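Local coordinates for protein transcription elongation factor SPT6 (Candida glabrata, PDB 3PJP) that binds the phosphorylated C-terminal repeat domain of RNA polymerase II through its tandem SH2 domain and probably acts as a histone H3-H4 chaperone during transcription elongation, at residues Leu76-Gly80 against Gln81-Asp85; Asp87-Ile90 against Val91-Gln95. One frame throughout, in Å; residues are numbered along the deposited sequence.

Interaction 1: Leu76-Gly80 against Gln81-Asp85; sequences LVVEG and QRYHD. With ACT (acetate ion), chain D.
With CG set anti to its carbonyl carbon (chi1 -56°), Tyr83 lays its ring along the same face of the sheet as Val78, where CE2 lies 4.0 Å from Val78 CB and the two side chains cross at about a right angle. The carbonyl O of Leu76 lies in the plane of this ring, at its edge, while also accepting the Tyr83 N-H at 2.8 Å. Leu76 N returns a nearly straight bond to Tyr83 O (2.9 Å, 176°), and Val78 and Gln81 form the other hydrogen-bonded pair. These strands make a tight antiparallel beta hairpin at the edge of the sheet of the N-terminal SH2 domain, closed by a type I' turn from Val78 to Gln81 in which Glu79 and Gly80 both take up positive phi. On the face of Val77 and Arg82, Val77 CG2 rests 3.9 Å from Arg82 CG. Bends at chi2 and chi3 carry the guanidinium onward to an acetate, probably from the crystallisation liquor, which it meets edge-on through two bonds: NE to acetate O at 2.6 Å and NH2 to OXT at 2.8 Å. A bend at chi2 brings Gln81 NE2 to a lone pair of Arg82 O, the carbonyl of the next residue, in an almost straight bond.

Interaction 2: Asp87-Ile90 against Val91-Gln95; sequences DQII and VEYLQ
Gln88 and Glu92, one helical turn apart, join their side chains at the surface: Gln88 NE2 lies 3.1 Å from Glu92 OE2 and 3.0 Å from OE1, donating to both. The first bond is the straighter, at 160°, reaching OE2 on its syn side, whereas OE1 is met from above the carboxylate plane. Amide and carboxylate planes stand 83° apart. Both chains run extended beyond CG, but Gln88 starts with CG anti to its backbone N (chi1 -174°) and Glu92 with CG beside its own, which turns the two ends toward each other. Further round the helix, Ile89 and Tyr93 lie side by side, Ile89 CG2 4.0 Å from Tyr93 CB, and Ile90 CG2 touches the amide of Gln95 at NE2. Beneath these side chains the helix that follows the edge hairpin of the N-terminal SH2 domain opens into a wider turn. Val91 N and Glu92 N make ordinary i to i+4 bonds; Ile89 O accepts both Tyr93 N (i+4, 2.9 Å) and Leu94 N (i+5, 3.0 Å), and Gln95 N likewise reaches Ile90 O at i+5 (2.9 Å), as in a pi-type turn. Outside the pair, Gln88 OE1 accepts from His84 N and Asp85 OD1 caps Gln88 N, so the glutamine is held at its backbone and at both ends of its amide. Tyr93 OH is hydrogen-bonded to Lys97 NZ and Glu79 OE2, and Ile90 and Leu94 pack on Phe33 of strand 33-37.

How the interactions relate
The helix of interaction 2 follows directly on the hairpin of interaction 1 and packs against its inner face; their centres are 10 Å apart. Each contact has a buried and an exposed side. Leu76, Val78 and Tyr83 form the inner side of the hairpin and face Ile89 and Tyr93 of the helix, with Val78 CG1 3.4 Å from Tyr93 CE1. Polar links flank this apolar layer: Glu79 OE2 meets Tyr93 OH, and the segment 81-85 supplies Asp85 as N-cap of the helix. Paired strands satisfy the backbone in 76-85, whereas 87-95 relies on helical bonds that shift locally from i+4 to i+5 at a pi-type turn. At the surface, an arginine-acetate pair contrasts with a glutamine-glutamate pair.

Interaction 1: Leu76-Gly80 against Gln81-Asp85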
loop_
_atom_site.group_PDB
_atom_site.type_symbol
_atom_site.label_atom_id
_atom_site.label_comp_id
_atom_site.label_asym_id
_atom_site.label_seq_id
_atom_site.Cartn_x
_atom_site.Cartn_y
_atom_site.Cartn_z
ATOM N N LEU A 76 15.786 13.960 0.439
ATOM C CA LEU A 76 15.072 12.981 1.251
ATOM C C LEU A 76 14.648 11.812 0.394
ATOM O O LEU A 76 14.090 12.003 -0.678
ATOM C CB LEU A 76 13.829 13.622 1.864
ATOM C CG LEU A 76 14.025 14.917 2.660
ATOM C CD1 LEU A 76 12.667 15.453 3.077
ATOM C CD2 LEU A 76 14.942 14.728 3.867
ATOM N N VAL A 77 14.889 10.605 0.889
ATOM C CA VAL A 77 14.627 9.400 0.096
ATOM C C VAL A 77 13.487 8.587 0.697
ATOM O O VAL A 77 13.500 8.273 1.889
ATOM C CB VAL A 77 15.875 8.518 -0.002
ATOM C CG1 VAL A 77 15.615 7.334 -0.945
ATOM C CG2 VAL A 77 17.047 9.332 -0.512
ATOM N N VAL A 78 12.483 8.281 -0.121
ATOM C CA VAL A 78 11.404 7.400 0.300
ATOM C C VAL A 78 11.260 6.282 -0.722
ATOM O O VAL A 78 11.059 6.542 -1.903
ATOM C CB VAL A 78 10.055 8.120 0.404
ATOM C CG1 VAL A 78 9.013 7.177 1.014
ATOM C CG2 VAL A 78 10.183 9.362 1.264
ATOM N N GLU A 79 11.375 5.049 -0.240
ATOM C CA GLU A 79 11.274 3.865 -1.093
ATOM C C GLU A 79 12.021 4.016 -2.410
ATOM O O GLU A 79 11.466 3.783 -3.493
ATOM C CB GLU A 79 9.805 3.514 -1.326
ATOM C CG GLU A 79 9.050 3.299 -0.026
ATOM C CD GLU A 79 7.728 2.595 -0.219
ATOM O OE1 GLU A 79 7.519 1.992 -1.294
ATOM O OE2 GLU A 79 6.900 2.640 0.714
ATOM N N GLY A 80 13.282 4.428 -2.317
ATOM C CA GLY A 80 14.153 4.444 -3.478
ATOM C C GLY A 80 14.051 5.699 -4.321
ATOM O O GLY A 80 14.838 5.898 -5.243
ATOM N N GLN A 81 13.091 6.556 -4.001
ATOM C CA GLN A 81 12.898 7.780 -4.761
ATOM C C GLN A 81 13.416 9.015 -4.025
ATOM O O GLN A 81 13.114 9.223 -2.842
ATOM C CB GLN A 81 11.422 7.975 -5.104
ATOM C CG GLN A 81 11.174 9.257 -5.864
ATOM C CD GLN A 81 11.903 9.260 -7.186
ATOM O OE1 GLN A 81 11.781 8.318 -7.966
ATOM N NE2 GLN A 81 12.686 10.308 -7.440
ATOM N N ARG A 82 14.163 9.865 -4.735
ATOM C CA ARG A 82 14.626 11.116 -4.136
ATOM C C ARG A 82 13.657 12.283 -4.278
ATOM O O ARG A 82 13.021 12.475 -5.321
ATOM C CB ARG A 82 16.000 11.517 -4.682
ATOM C CG ARG A 82 17.086 10.592 -4.201
ATOM C CD ARG A 82 18.140 10.388 -5.260
ATOM N NE ARG A 82 19.258 11.295 -5.079
ATOM C CZ ARG A 82 20.419 10.947 -4.535
ATOM N NH1 ARG A 82 20.619 9.699 -4.120
ATOM N NH2 ARG A 82 21.383 11.849 -4.413
ATOM N N TYR A 83 13.578 13.072 -3.208
ATOM C CA TYR A 83 12.753 14.270 -3.164
ATOM C C TYR A 83 13.552 15.410 -2.533
ATOM O O TYR A 83 14.527 15.167 -1.825
ATOM C CB TYR A 83 11.501 14.036 -2.323
ATOM C CG TYR A 83 10.656 12.871 -2.786
ATOM C CD1 TYR A 83 9.610 13.056 -3.676
ATOM C CD2 TYR A 83 10.899 11.590 -2.319
ATOM C CE1 TYR A 83 8.831 11.994 -4.106
ATOM C CE2 TYR A 83 10.125 10.523 -2.737
ATOM C CZ TYR A 83 9.092 10.733 -3.626
ATOM O OH TYR A 83 8.327 9.669 -4.042
ATOM N N HIS A 84 13.128 16.647 -2.782
ATOM C CA HIS A 84 13.809 17.819 -2.239
ATOM C C HIS A 84 13.438 18.140 -0.801
ATOM O O HIS A 84 14.261 18.654 -0.035
ATOM C CB HIS A 84 13.498 19.053 -3.085
ATOM C CG HIS A 84 13.936 18.934 -4.506
ATOM N ND1 HIS A 84 15.260 18.829 -4.869
ATOM C CD2 HIS A 84 13.222 18.907 -5.657
ATOM C CE1 HIS A 84 15.344 18.735 -6.187
ATOM N NE2 HIS A 84 14.121 18.786 -6.687
ATOM N N ASP A 85 12.186 17.887 -0.441
ATOM C CA ASP A 85 11.696 18.350 0.854
ATOM C C ASP A 85 10.407 17.638 1.248
ATOM O O ASP A 85 9.848 16.860 0.465
ATOM C CB ASP A 85 11.494 19.872 0.828
ATOM C CG ASP A 85 10.611 20.315 -0.322
ATOM O OD1 ASP A 85 9.424 19.937 -0.321
ATOM O OD2 ASP A 85 11.099 21.038 -1.225
HETATM C C ACT D . 19.618 14.637 -5.843
HETATM O O ACT D . 18.734 13.768 -5.707
HETATM O OXT ACT D . 20.643 14.452 -5.156
HETATM C CH3 ACT D . 19.468 15.813 -6.768
#

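Interaction 2: Asp87-Ile90 against Val91-Gln95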
loop_
_atom_site.group_PDB
_atom_site.type_symbol
_atom_site.label_atom_id
_atom_site.label_comp_id
_atom_site.label_asym_id
_atom_site.label_seq_id
_atom_site.Cartn_x
_atom_site.Cartn_y
_atom_site.Cartn_z
ATOM N N ASP A 87 7.358 18.776 1.837
ATOM C CA ASP A 87 6.141 19.128 1.117
ATOM C C ASP A 87 6.045 18.397 -0.222
ATOM O O ASP A 87 4.955 18.033 -0.663
ATOM C CB ASP A 87 6.046 20.638 0.908
ATOM C CG ASP A 87 5.653 21.365 2.177
ATOM O OD1 ASP A 87 4.790 20.845 2.915
ATOM O OD2 ASP A 87 6.209 22.447 2.437
ATOM N N GLN A 88 7.185 18.198 -0.866
ATOM C CA GLN A 88 7.207 17.479 -2.142
ATOM C C GLN A 88 6.825 16.013 -1.926
ATOM O O GLN A 88 6.120 15.419 -2.755
ATOM C CB GLN A 88 8.570 17.577 -2.836
ATOM C CG GLN A 88 8.568 16.965 -4.238
ATOM C CD GLN A 88 9.947 16.891 -4.841
ATOM O OE1 GLN A 88 10.938 17.203 -4.185
ATOM N NE2 GLN A 88 10.021 16.482 -6.099
ATOM N N ILE A 89 7.302 15.433 -0.826
ATOM C CA ILE A 89 6.927 14.059 -0.452
ATOM C C ILE A 89 5.426 13.968 -0.247
ATOM O O ILE A 89 4.789 13.045 -0.720
ATOM C CB ILE A 89 7.670 13.567 0.808
ATOM C CG1 ILE A 89 9.153 13.365 0.504
ATOM C CG2 ILE A 89 7.061 12.252 1.351
ATOM C CD1 ILE A 89 9.998 13.093 1.718
ATOM N N ILE A 90 4.843 14.935 0.452
ATOM C CA ILE A 90 3.396 14.915 0.636
ATOM C C ILE A 90 2.624 14.937 -0.690
ATOM O O ILE A 90 1.682 14.175 -0.878
ATOM C CB ILE A 90 2.945 16.036 1.594
ATOM C CG1 ILE A 90 3.557 15.792 2.973
ATOM C CG2 ILE A 90 1.426 16.107 1.683
ATOM C CD1 ILE A 90 3.699 17.047 3.824
ATOM N N VAL A 91 3.030 15.794 -1.621
ATOM C CA VAL A 91 2.344 15.889 -2.908
ATOM C C VAL A 91 2.597 14.713 -3.855
ATOM O O VAL A 91 1.659 14.178 -4.447
ATOM C CB VAL A 91 2.696 17.199 -3.637
ATOM C CG1 VAL A 91 2.159 17.186 -5.058
ATOM C CG2 VAL A 91 2.154 18.377 -2.844
ATOM N N GLU A 92 3.851 14.300 -3.993
ATOM C CA GLU A 92 4.193 13.326 -5.034
ATOM C C GLU A 92 4.180 11.884 -4.540
ATOM O O GLU A 92 3.973 10.956 -5.334
ATOM C CB GLU A 92 5.557 13.645 -5.651
ATOM C CG GLU A 92 5.609 14.988 -6.405
ATOM C CD GLU A 92 7.003 15.310 -6.896
ATOM O OE1 GLU A 92 7.913 14.482 -6.680
ATOM O OE2 GLU A 92 7.194 16.401 -7.484
ATOM N N TYR A 93 4.465 11.685 -3.258
ATOM C CA TYR A 93 4.502 10.346 -2.679
ATOM C C TYR A 93 3.210 10.022 -1.935
ATOM O O TYR A 93 2.456 9.136 -2.336
ATOM C CB TYR A 93 5.691 10.179 -1.729
ATOM C CG TYR A 93 5.732 8.811 -1.070
ATOM C CD1 TYR A 93 6.375 7.744 -1.681
ATOM C CD2 TYR A 93 5.109 8.587 0.150
ATOM C CE1 TYR A 93 6.404 6.493 -1.087
ATOM C CE2 TYR A 93 5.135 7.353 0.745
ATOM C CZ TYR A 93 5.781 6.307 0.118
ATOM O OH TYR A 93 5.804 5.071 0.717
ATOM N N LEU A 94 2.944 10.739 -0.846
ATOM C CA LEU A 94 1.810 10.382 0.001
ATOM C C LEU A 94 0.445 10.551 -0.670
ATOM O O LEU A 94 -0.387 9.652 -0.605
ATOM C CB LEU A 94 1.832 11.144 1.334
ATOM C CG LEU A 94 0.748 10.659 2.294
ATOM C CD1 LEU A 94 0.921 9.195 2.659
ATOM C CD2 LEU A 94 0.704 11.519 3.561
ATOM N N GLN A 95 0.194 11.699 -1.282
ATOM C CA GLN A 95 -1.109 11.933 -1.899
ATOM C C GLN A 95 -1.358 10.924 -3.027
ATOM O O GLN A 95 -2.499 10.558 -3.305
ATOM C CB GLN A 95 -1.259 13.388 -2.364
ATOM C CG GLN A 95 -1.669 14.329 -1.221
ATOM C CD GLN A 95 -1.544 15.808 -1.565
ATOM O OE1 GLN A 95 -1.485 16.188 -2.735
ATOM N NE2 GLN A 95 -1.500 16.651 -0.535
#